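Local coordinates for protein endo alpha-1,4 polygalactosaminidase (PDB 6OJ1) that cleaves alpha-1,4-linked galactosamine polymers at internal bonds, as an endo-acting GH114 glycoside hydrolase of a fungal pathogen, and disrupts microbial biofilms, at residues A[225-230]-A[259-264]; A[201-206]-A[215-220]; A[38-43]-A[57-62]. All blocks are in the same frame, centred on the assembly; numbering follows the deposited sequence.

How the contacts relate
From the N terminus, contact 3 comes first: it closes a short loop without helix by pairing 38-43 with 57-62, which lead into the first two parallel strands, 42-45 and 59-63, of the (beta/alpha)-barrel. Contact 2 closes a still shorter loop, folding the helical turns of 215-220 back on strand 202-206. Contact 1 then pairs strand 227-231 with 261-266 across an intervening helix. The three follow in series; none nests in or crosses another. In space they draw together: strands 202-206 and 227-231 are sheet neighbours, bonded through the backbone, while segment 259-264 touches segment 38-43, bringing a late strand of the barrel against the first. Contacts 2 and 3 barely meet.

Contact 1 of 3, residues A[225-230]-A[259-264]. With NAG (2-acetamido-2-deoxy-beta-D-glucopyranose), chain F.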
loop_
_atom_site.group_PDB
_atom_site.type_symbol
_atom_site.label_atom_id
_atom_site.label_comp_id
_atom_site.label_asym_id
_atom_site.label_seq_id
_atom_site.Cartn_x
_atom_site.Cartn_y
_atom_site.Cartn_z
ATOM N N LYS A 225 8.837 -2.201 13.139
ATOM C CA LYS A 225 8.454 -1.851 11.791
ATOM C C LYS A 225 7.317 -0.834 11.816
ATOM O O LYS A 225 6.428 -0.919 12.669
ATOM C CB LYS A 225 8.046 -3.110 11.007
ATOM C CG LYS A 225 9.239 -4.064 10.773
ATOM C CD LYS A 225 8.806 -5.464 10.349
ATOM C CE LYS A 225 10.021 -6.360 10.148
ATOM N NZ LYS A 225 9.611 -7.714 9.634
ATOM N N PRO A 226 7.339 0.157 10.931
ATOM C CA PRO A 226 6.340 1.225 11.005
ATOM C C PRO A 226 4.983 0.766 10.489
ATOM O O PRO A 226 4.865 -0.218 9.752
ATOM C CB PRO A 226 6.930 2.332 10.115
ATOM C CG PRO A 226 7.889 1.640 9.202
ATOM C CD PRO A 226 8.412 0.447 9.960
ATOM N N VAL A 227 3.945 1.471 10.936
ATOM C CA VAL A 227 2.621 1.389 10.330
ATOM C C VAL A 227 2.386 2.722 9.638
ATOM O O VAL A 227 2.299 3.768 10.297
ATOM C CB VAL A 227 1.503 1.118 11.342
ATOM C CG1 VAL A 227 0.156 1.133 10.603
ATOM C CG2 VAL A 227 1.730 -0.201 12.067
ATOM N N PHE A 228 2.286 2.680 8.322
ATOM C CA PHE A 228 1.940 3.858 7.536
ATOM C C PHE A 228 0.420 3.931 7.513
ATOM O O PHE A 228 -0.248 3.158 6.819
ATOM C CB PHE A 228 2.595 3.767 6.163
ATOM C CG PHE A 228 4.092 3.774 6.251
ATOM C CD1 PHE A 228 4.746 4.841 6.863
ATOM C CD2 PHE A 228 4.850 2.715 5.764
ATOM C CE1 PHE A 228 6.139 4.865 6.982
ATOM C CE2 PHE A 228 6.242 2.730 5.871
ATOM C CZ PHE A 228 6.886 3.804 6.484
ATOM N N HIS A 229 -0.125 4.846 8.313
ATOM C CA HIS A 229 -1.508 4.790 8.765
ATOM C C HIS A 229 -2.305 5.932 8.150
ATOM O O HIS A 229 -1.935 7.100 8.300
ATOM C CB HIS A 229 -1.545 4.842 10.296
ATOM C CG HIS A 229 -2.906 5.069 10.870
ATOM N ND1 HIS A 229 -3.156 6.054 11.802
ATOM C CD2 HIS A 229 -4.089 4.442 10.653
ATOM C CE1 HIS A 229 -4.436 6.030 12.131
ATOM N NE2 HIS A 229 -5.025 5.065 11.445
ATOM N N ILE A 230 -3.410 5.596 7.478
ATOM C CA ILE A 230 -4.275 6.578 6.818
ATOM C C ILE A 230 -5.630 6.599 7.507
ATOM O O ILE A 230 -6.204 5.542 7.788
ATOM C CB ILE A 230 -4.471 6.250 5.323
ATOM C CG1 ILE A 230 -3.153 5.954 4.622
ATOM C CG2 ILE A 230 -5.202 7.390 4.618
ATOM C CD1 ILE A 230 -3.362 5.394 3.208
ATOM N N ALA A 259 1.444 6.813 19.151
ATOM C CA ALA A 259 2.741 7.472 19.040
ATOM C C ALA A 259 3.718 6.680 18.176
ATOM O O ALA A 259 4.721 7.240 17.720
ATOM C CB ALA A 259 3.335 7.708 20.434
ATOM N N ASN A 260 3.445 5.394 17.931
ATOM C CA ASN A 260 4.293 4.584 17.071
ATOM C C ASN A 260 3.747 4.439 15.655
ATOM O O ASN A 260 4.453 3.908 14.795
ATOM C CB ASN A 260 4.514 3.197 17.702
ATOM C CG ASN A 260 5.581 3.219 18.803
ATOM O OD1 ASN A 260 6.333 4.182 18.931
ATOM N ND2 ASN A 260 5.651 2.159 19.591
ATOM N N PHE A 261 2.530 4.914 15.380
ATOM C CA PHE A 261 1.972 4.876 14.028
ATOM C C PHE A 261 2.352 6.145 13.275
ATOM O O PHE A 261 2.386 7.237 13.850
ATOM C CB PHE A 261 0.445 4.745 14.059
ATOM C CG PHE A 261 -0.067 3.363 14.430
ATOM C CD1 PHE A 261 0.430 2.683 15.532
ATOM C CD2 PHE A 261 -1.066 2.761 13.683
ATOM C CE1 PHE A 261 -0.056 1.421 15.868
ATOM C CE2 PHE A 261 -1.554 1.498 14.018
ATOM C CZ PHE A 261 -1.048 0.834 15.102
ATOM N N SER A 262 2.634 5.995 11.982
ATOM C CA SER A 262 2.933 7.136 11.118
ATOM C C SER A 262 1.634 7.546 10.442
ATOM O O SER A 262 1.292 7.059 9.368
ATOM C CB SER A 262 4.007 6.778 10.101
ATOM O OG SER A 262 5.210 6.441 10.768
ATOM N N THR A 263 0.897 8.450 11.081
ATOM C CA THR A 263 -0.451 8.761 10.637
ATOM C C THR A 263 -0.435 9.895 9.623
ATOM O O THR A 263 0.284 10.886 9.792
ATOM C CB THR A 263 -1.339 9.125 11.827
ATOM O OG1 THR A 263 -1.412 8.004 12.725
ATOM C CG2 THR A 263 -2.743 9.490 11.354
ATOM N N VAL A 264 -1.221 9.730 8.555
ATOM C CA VAL A 264 -1.613 10.836 7.686
ATOM C C VAL A 264 -3.132 10.928 7.667
ATOM O O VAL A 264 -3.832 9.909 7.656
ATOM C CB VAL A 264 -1.074 10.692 6.245
ATOM C CG1 VAL A 264 0.409 10.994 6.204
ATOM C CG2 VAL A 264 -1.384 9.294 5.675
HETATM C C1 NAG F . 6.657 2.142 20.622
HETATM C C2 NAG F . 6.050 1.966 22.034
HETATM C C3 NAG F . 7.147 1.741 23.084
HETATM C C4 NAG F . 8.113 0.648 22.647
HETATM C C5 NAG F . 8.675 1.003 21.278
HETATM C C6 NAG F . 9.666 -0.011 20.744
HETATM C C7 NAG F . 3.982 3.055 22.800
HETATM C C8 NAG F . 3.319 4.363 23.118
HETATM N N2 NAG F . 5.251 3.129 22.387
HETATM O O3 NAG F . 6.546 1.381 24.322
HETATM O O4 NAG F . 9.169 0.508 23.593
HETATM O O5 NAG F . 7.587 1.070 20.346
HETATM O O6 NAG F . 9.025 -1.097 20.087
HETATM O O7 NAG F . 3.393 1.983 22.909
HETATM O O HOH W 1 5.273 3.976 12.359
#
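Val-227 meets Phe-261 first. Its CB stands over one face of the phenyl ring, displaced toward its rim and 4.1 Å from the centroid, in a CH-pi contact; with CG1 anti to the backbone N (chi1 177°), that methyl comes within 3.7 Å of Phe-261 CD2. Val-227 O accepts from Ser-262 N at 2.8 Å, whereas Val-227 N donates to a water that in turn donates to Asn-260 O and Ser-262 OG; Thr-40 O is a further partner of this hydroxyl. Asn-260 itself carries an N-linked glycan sugar on ND2. Phe-228 turns to the other face of the sheet, where its CD1 lies 3.8 Å from Ser-262 CB. Parallel backbones joined through helix 246-253 make this a beta-alpha-beta unit of the (beta/alpha)-barrel. At His-229 the backbone bonds in both directions: its N donates to Ser-262 O at 2.8 Å, and its O accepts from Val-264 N at 2.7 Å. The imidazole is held at both nitrogens, which fixes its rotation: ND1 and Thr-263 OG1 form a nearly straight hydrogen bond (2.8 Å, 172°) with the hydroxyl in the ring plane, and NE2 bonds to Glu-231. Phe-261 directs its edge at the imidazole face, a T-shaped pair with planes 89° apart. Ile-230 and Val-264 then run alongside, CG1 of the former 3.9 Å from CG2 of the latter.

Contact 2 of 3, residues A[201-206]-A[215-220]; sequences QWSVNE and DTYAVF. With K (potassium ion), chain H.
Ser-203 and Asn-205 both extend their side chains anti to the backbone N (chi1 164° and 172°), which places Ser-203 OG beside the Tyr-217 ring and lays the Asn-205 amide across it. Ser-203 OG stops 3.6 Å from Tyr-217 CD1. Asn-205 ND2 lies over one face of the tyrosine, displaced toward the rim, and is 3.3 Å from Tyr-217 CE2. Amide and ring planes are 52° apart, so the two groups are inclined rather than stacked. The other end of the amide is fixed, since Asn-205 OD1 accepts from Cys-208 N. Ser-203 CB sits over the centre of the Phe-220 ring, 3.6 Å from its centroid, a CH-pi contact, while Trp-202 O approaches Phe-220 CE2 obliquely at 3.4 Å. The two rings belong to one compact turn, in which Phe-220 N donates to Tyr-217 O at 3.1 Å. No hydrogen bond joins the two segments; van der Waals and amide-ring contacts do the joining. Glu-206 points away and binds a potassium ion through OE1 at 3.2 Å, with five waters, one of them distant; two of these waters also donate to OE2, which is hydrogen-bonded to Tyr-232 OH. Ile-193 touches both aromatic side chains, Tyr-217 and Phe-220. Ser-203 and Asn-205 thus face the outer helical layer, while Trp-202, Val-204 and Glu-206 face the interior, as on a (beta/alpha)-barrel strand.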
loop_
_atom_site.group_PDB
_atom_site.type_symbol
_atom_site.label_atom_id
_atom_site.label_comp_id
_atom_site.label_asym_id
_atom_site.label_seq_id
_atom_site.Cartn_x
_atom_site.Cartn_y
_atom_site.Cartn_z
ATOM N N GLN A 201 8.476 -5.090 5.587
ATOM C CA GLN A 201 9.196 -3.989 6.218
ATOM C C GLN A 201 8.264 -2.966 6.868
ATOM O O GLN A 201 8.746 -2.105 7.618
ATOM C CB GLN A 201 10.116 -3.279 5.204
ATOM C CG GLN A 201 11.402 -4.068 4.844
ATOM C CD GLN A 201 11.129 -5.398 4.183
ATOM O OE1 GLN A 201 10.656 -5.459 3.049
ATOM N NE2 GLN A 201 11.447 -6.479 4.878
ATOM N N TRP A 202 6.962 -3.042 6.607
ATOM C CA TRP A 202 5.985 -2.148 7.223
ATOM C C TRP A 202 4.594 -2.723 7.010
ATOM O O TRP A 202 4.399 -3.698 6.277
ATOM C CB TRP A 202 6.034 -0.736 6.621
ATOM C CG TRP A 202 5.820 -0.736 5.128
ATOM C CD1 TRP A 202 4.627 -0.843 4.458
ATOM C CD2 TRP A 202 6.834 -0.646 4.120
ATOM N NE1 TRP A 202 4.842 -0.815 3.093
ATOM C CE2 TRP A 202 6.188 -0.704 2.862
ATOM C CE3 TRP A 202 8.231 -0.526 4.158
ATOM C CZ2 TRP A 202 6.885 -0.628 1.656
ATOM C CZ3 TRP A 202 8.923 -0.457 2.956
ATOM C CH2 TRP A 202 8.252 -0.514 1.728
ATOM N N SER A 203 3.623 -2.059 7.626
ATOM C CA SER A 203 2.207 -2.161 7.312
ATOM C C SER A 203 1.744 -0.839 6.713
ATOM O O SER A 203 2.140 0.229 7.182
ATOM C CB SER A 203 1.398 -2.461 8.586
ATOM O OG SER A 203 0.015 -2.195 8.386
ATOM N N VAL A 204 0.920 -0.894 5.674
ATOM C CA VAL A 204 0.095 0.252 5.301
ATOM C C VAL A 204 -1.314 -0.069 5.775
ATOM O O VAL A 204 -1.898 -1.079 5.355
ATOM C CB VAL A 204 0.118 0.537 3.788
ATOM C CG1 VAL A 204 -0.913 1.624 3.455
ATOM C CG2 VAL A 204 1.511 0.996 3.326
ATOM N N ASN A 205 -1.852 0.762 6.673
ATOM C CA ASN A 205 -3.180 0.541 7.220
ATOM C C ASN A 205 -4.107 1.691 6.875
ATOM O O ASN A 205 -3.725 2.864 6.982
ATOM C CB ASN A 205 -3.159 0.389 8.730
ATOM C CG ASN A 205 -4.551 0.357 9.301
ATOM O OD1 ASN A 205 -5.088 1.383 9.695
ATOM N ND2 ASN A 205 -5.181 -0.815 9.268
ATOM N N GLU A 206 -5.335 1.354 6.498
ATOM C CA GLU A 206 -6.405 2.338 6.371
ATOM C C GLU A 206 -7.420 2.146 7.490
ATOM O O GLU A 206 -7.964 1.052 7.658
ATOM C CB GLU A 206 -7.095 2.216 5.018
ATOM C CG GLU A 206 -6.214 2.624 3.854
ATOM C CD GLU A 206 -6.808 2.197 2.544
ATOM O OE1 GLU A 206 -7.040 0.979 2.369
ATOM O OE2 GLU A 206 -7.058 3.077 1.695
ATOM N N ASP A 215 -5.000 -2.235 17.388
ATOM C CA ASP A 215 -4.229 -3.227 18.132
ATOM C C ASP A 215 -3.734 -4.350 17.234
ATOM O O ASP A 215 -2.660 -4.912 17.481
ATOM C CB ASP A 215 -5.067 -3.816 19.262
ATOM C CG ASP A 215 -5.224 -2.865 20.419
ATOM O OD1 ASP A 215 -4.211 -2.257 20.822
ATOM O OD2 ASP A 215 -6.361 -2.726 20.916
ATOM N N THR A 216 -4.502 -4.704 16.202
ATOM C CA THR A 216 -4.061 -5.759 15.299
ATOM C C THR A 216 -2.771 -5.360 14.598
ATOM O O THR A 216 -1.842 -6.167 14.471
ATOM C CB THR A 216 -5.163 -6.071 14.284
ATOM O OG1 THR A 216 -6.298 -6.616 14.973
ATOM C CG2 THR A 216 -4.679 -7.087 13.246
ATOM N N TYR A 217 -2.685 -4.106 14.165
ATOM C CA TYR A 217 -1.552 -3.635 13.383
ATOM C C TYR A 217 -0.393 -3.150 14.244
ATOM O O TYR A 217 0.719 -2.992 13.723
ATOM C CB TYR A 217 -2.031 -2.543 12.425
ATOM C CG TYR A 217 -3.042 -3.104 11.453
ATOM C CD1 TYR A 217 -2.626 -3.696 10.265
ATOM C CD2 TYR A 217 -4.407 -3.108 11.751
ATOM C CE1 TYR A 217 -3.534 -4.230 9.373
ATOM C CE2 TYR A 217 -5.332 -3.659 10.863
ATOM C CZ TYR A 217 -4.879 -4.218 9.678
ATOM O OH TYR A 217 -5.765 -4.774 8.787
ATOM N N ALA A 218 -0.616 -2.954 15.548
ATOM C CA ALA A 218 0.433 -2.493 16.449
ATOM C C ALA A 218 1.561 -3.501 16.618
ATOM O O ALA A 218 2.611 -3.134 17.156
ATOM C CB ALA A 218 -0.165 -2.152 17.816
ATOM N N VAL A 219 1.380 -4.750 16.179
ATOM C CA VAL A 219 2.467 -5.723 16.236
ATOM C C VAL A 219 3.632 -5.325 15.329
ATOM O O VAL A 219 4.772 -5.742 15.563
ATOM C CB VAL A 219 1.935 -7.141 15.892
ATOM C CG1 VAL A 219 1.378 -7.201 14.474
ATOM C CG2 VAL A 219 3.019 -8.183 16.076
ATOM N N PHE A 220 3.388 -4.492 14.309
ATOM C CA PHE A 220 4.499 -4.060 13.461
ATOM C C PHE A 220 5.491 -3.217 14.247
ATOM O O PHE A 220 6.678 -3.587 14.308
ATOM C CB PHE A 220 3.968 -3.354 12.208
ATOM C CG PHE A 220 3.503 -4.296 11.129
ATOM C CD1 PHE A 220 2.206 -4.797 11.141
ATOM C CD2 PHE A 220 4.375 -4.705 10.121
ATOM C CE1 PHE A 220 1.773 -5.672 10.161
ATOM C CE2 PHE A 220 3.947 -5.582 9.122
ATOM C CZ PHE A 220 2.650 -6.065 9.140
HETATM K K K H . -8.967 0.720 -0.152
HETATM O O HOH W 2 -6.053 2.279 -0.720
HETATM O O HOH W 3 -9.712 3.327 0.280
HETATM O O HOH W 4 -7.505 0.759 -2.774
HETATM O O HOH W 5 -10.273 -1.694 0.114
HETATM O O HOH W 6 -7.294 -1.441 -0.327
#

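Contact 3 of 3, residues A[38-43]-A[57-62]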
loop_
_atom_site.group_PDB
_atom_site.type_symbol
_atom_site.label_atom_id
_atom_site.label_comp_id
_atom_site.label_asym_id
_atom_site.label_seq_id
_atom_site.Cartn_x
_atom_site.Cartn_y
_atom_site.Cartn_z
ATOM N N VAL A 38 10.360 2.924 12.848
ATOM C CA VAL A 38 9.058 3.218 13.428
ATOM C C VAL A 38 8.904 4.727 13.568
ATOM O O VAL A 38 9.837 5.426 13.976
ATOM C CB VAL A 38 8.909 2.521 14.792
ATOM C CG1 VAL A 38 7.647 3.000 15.503
ATOM C CG2 VAL A 38 8.884 1.001 14.620
ATOM N N GLY A 39 7.729 5.234 13.216
ATOM C CA GLY A 39 7.445 6.650 13.360
ATOM C C GLY A 39 7.880 7.532 12.207
ATOM O O GLY A 39 7.666 8.753 12.269
ATOM N N THR A 40 8.468 6.968 11.155
ATOM C CA THR A 40 8.934 7.797 10.050
ATOM C C THR A 40 7.758 8.509 9.397
ATOM O O THR A 40 6.750 7.883 9.055
ATOM C CB THR A 40 9.688 6.957 9.015
ATOM O OG1 THR A 40 10.860 6.388 9.618
ATOM C CG2 THR A 40 10.105 7.832 7.846
ATOM N N LYS A 41 7.888 9.826 9.235
ATOM C CA LYS A 41 6.836 10.617 8.610
ATOM C C LYS A 41 6.748 10.310 7.121
ATOM O O LYS A 41 7.767 10.181 6.434
ATOM C CB LYS A 41 7.112 12.106 8.817
ATOM C CG LYS A 41 6.008 13.028 8.336
ATOM C CD LYS A 41 6.377 14.482 8.677
ATOM C CE LYS A 41 5.385 15.476 8.105
ATOM N NZ LYS A 41 5.800 16.879 8.442
ATOM N N TRP A 42 5.521 10.208 6.612
ATOM C CA TRP A 42 5.326 9.861 5.213
ATOM C C TRP A 42 4.246 10.738 4.598
ATOM O O TRP A 42 3.525 11.475 5.280
ATOM C CB TRP A 42 4.983 8.372 5.029
ATOM C CG TRP A 42 3.580 7.948 5.423
ATOM C CD1 TRP A 42 2.932 8.219 6.596
ATOM C CD2 TRP A 42 2.690 7.117 4.655
ATOM N NE1 TRP A 42 1.680 7.633 6.592
ATOM C CE2 TRP A 42 1.505 6.957 5.415
ATOM C CE3 TRP A 42 2.779 6.501 3.397
ATOM C CZ2 TRP A 42 0.414 6.211 4.959
ATOM C CZ3 TRP A 42 1.692 5.749 2.937
ATOM C CH2 TRP A 42 0.525 5.607 3.724
ATOM N N GLN A 43 4.176 10.653 3.277
ATOM C CA GLN A 43 3.130 11.237 2.459
ATOM C C GLN A 43 2.730 10.176 1.448
ATOM O O GLN A 43 3.554 9.352 1.048
ATOM C CB GLN A 43 3.626 12.536 1.774
ATOM C CG GLN A 43 2.874 12.992 0.505
ATOM C CD GLN A 43 1.465 13.537 0.763
ATOM O OE1 GLN A 43 0.699 12.978 1.542
ATOM N NE2 GLN A 43 1.122 14.637 0.096
ATOM N N ALA A 57 8.138 15.188 4.400
ATOM C CA ALA A 57 8.053 13.800 4.823
ATOM C C ALA A 57 9.249 13.028 4.283
ATOM O O ALA A 57 9.694 13.275 3.160
ATOM C CB ALA A 57 6.759 13.141 4.328
ATOM N N GLU A 58 9.751 12.073 5.076
ATOM C CA GLU A 58 10.918 11.299 4.658
ATOM C C GLU A 58 10.573 10.283 3.584
ATOM O O GLU A 58 11.452 9.885 2.814
ATOM C CB GLU A 58 11.537 10.541 5.835
ATOM C CG GLU A 58 12.286 11.364 6.848
ATOM C CD GLU A 58 12.959 10.482 7.886
ATOM O OE1 GLU A 58 13.707 9.556 7.491
ATOM O OE2 GLU A 58 12.719 10.696 9.093
ATOM N N ILE A 59 9.327 9.811 3.548
ATOM C CA ILE A 59 8.916 8.748 2.642
ATOM C C ILE A 59 7.711 9.232 1.851
ATOM O O ILE A 59 6.760 9.761 2.435
ATOM C CB ILE A 59 8.561 7.448 3.396
ATOM C CG1 ILE A 59 9.804 6.845 4.062
ATOM C CG2 ILE A 59 7.909 6.461 2.453
ATOM C CD1 ILE A 59 9.475 5.710 5.046
ATOM N N TYR A 60 7.749 9.048 0.533
ATOM C CA TYR A 60 6.613 9.328 -0.339
ATOM C C TYR A 60 6.149 8.031 -0.978
ATOM O O TYR A 60 6.960 7.318 -1.566
ATOM C CB TYR A 60 6.982 10.326 -1.447
ATOM C CG TYR A 60 6.891 11.800 -1.070
ATOM C CD1 TYR A 60 7.634 12.322 -0.025
ATOM C CD2 TYR A 60 6.076 12.666 -1.793
ATOM C CE1 TYR A 60 7.557 13.670 0.307
ATOM C CE2 TYR A 60 5.988 14.002 -1.469
ATOM C CZ TYR A 60 6.736 14.499 -0.419
ATOM O OH TYR A 60 6.671 15.836 -0.091
ATOM N N ASP A 61 4.851 7.734 -0.863
ATOM C CA ASP A 61 4.219 6.572 -1.489
ATOM C C ASP A 61 3.420 7.115 -2.677
ATOM O O ASP A 61 2.476 7.896 -2.494
ATOM C CB ASP A 61 3.336 5.845 -0.471
ATOM C CG ASP A 61 2.708 4.568 -1.005
ATOM O OD1 ASP A 61 2.834 4.253 -2.205
ATOM O OD2 ASP A 61 2.077 3.862 -0.184
ATOM N N ILE A 62 3.823 6.743 -3.896
ATOM C CA ILE A 62 3.231 7.298 -5.111
ATOM C C ILE A 62 2.974 6.174 -6.110
ATOM O O ILE A 62 3.536 5.078 -6.017
ATOM C CB ILE A 62 4.123 8.379 -5.749
ATOM C CG1 ILE A 62 5.476 7.775 -6.151
ATOM C CG2 ILE A 62 4.340 9.561 -4.772
ATOM C CD1 ILE A 62 6.450 8.783 -6.797
HETATM O O HOH W 7 10.300 11.129 10.033
#
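Trp-42 and Ile-59 pair across two parallel strands, and the indole can be followed outward from there. Trp-42 CB lies 3.4 Å from Ile-59 O and also packs on Ile-59 CB. With CG between the backbone N and the carbonyl carbon (chi1 74°), the indole runs beside the Asp-61 side chain in the same direction. Its CE3 passes 4.0 Å from Asp-61 CB, and CZ3 reaches Asp-61 OD2 at 3.7 Å, the carboxylate oxygen in line with the ring edge. The indole also meets the Phe-228 ring, and its NE1 makes a weak hydrogen bond to Ser-262 O. Backbone bonds set the register: Gln-43 N donates to Ile-59 O at 2.9 Å, and Asp-61 N to Gln-43 O at 2.8 Å. These are the first two strands of the (beta/alpha)-barrel, 42-45 and 59-63, and the 13 residues between the segments contain no helix. The pairing is less regular at its start, where Lys-41 O takes weak bonds from both Glu-58 N and Ile-59 N, and a water accepts from Lys-41 N while donating to Glu-58 OE2. On the opposite face of the sheet Gln-43 lies over Tyr-60: its CB sits above the ring centre, 4.1 Å from the centroid, a CH-pi contact. A bend at chi2 (71°) carries the amide on, its plane 85° from that of the ring, to Lys-266 NZ at OE1 and Asn-272 O at NE2. Tyr-60 OH is hydrogen-bonded to Val-55 O. Ala-57 CB rests against the backbone at Trp-42 C, 3.5 Å away. Nearer the loop, Thr-40 CG2 touches Ile-59 CD1 at 3.6 Å, the two side chains roughly perpendicular, and leans on Glu-58 CB as well, while Thr-40 OG1 is hydrogen-bonded to Ala-37 O.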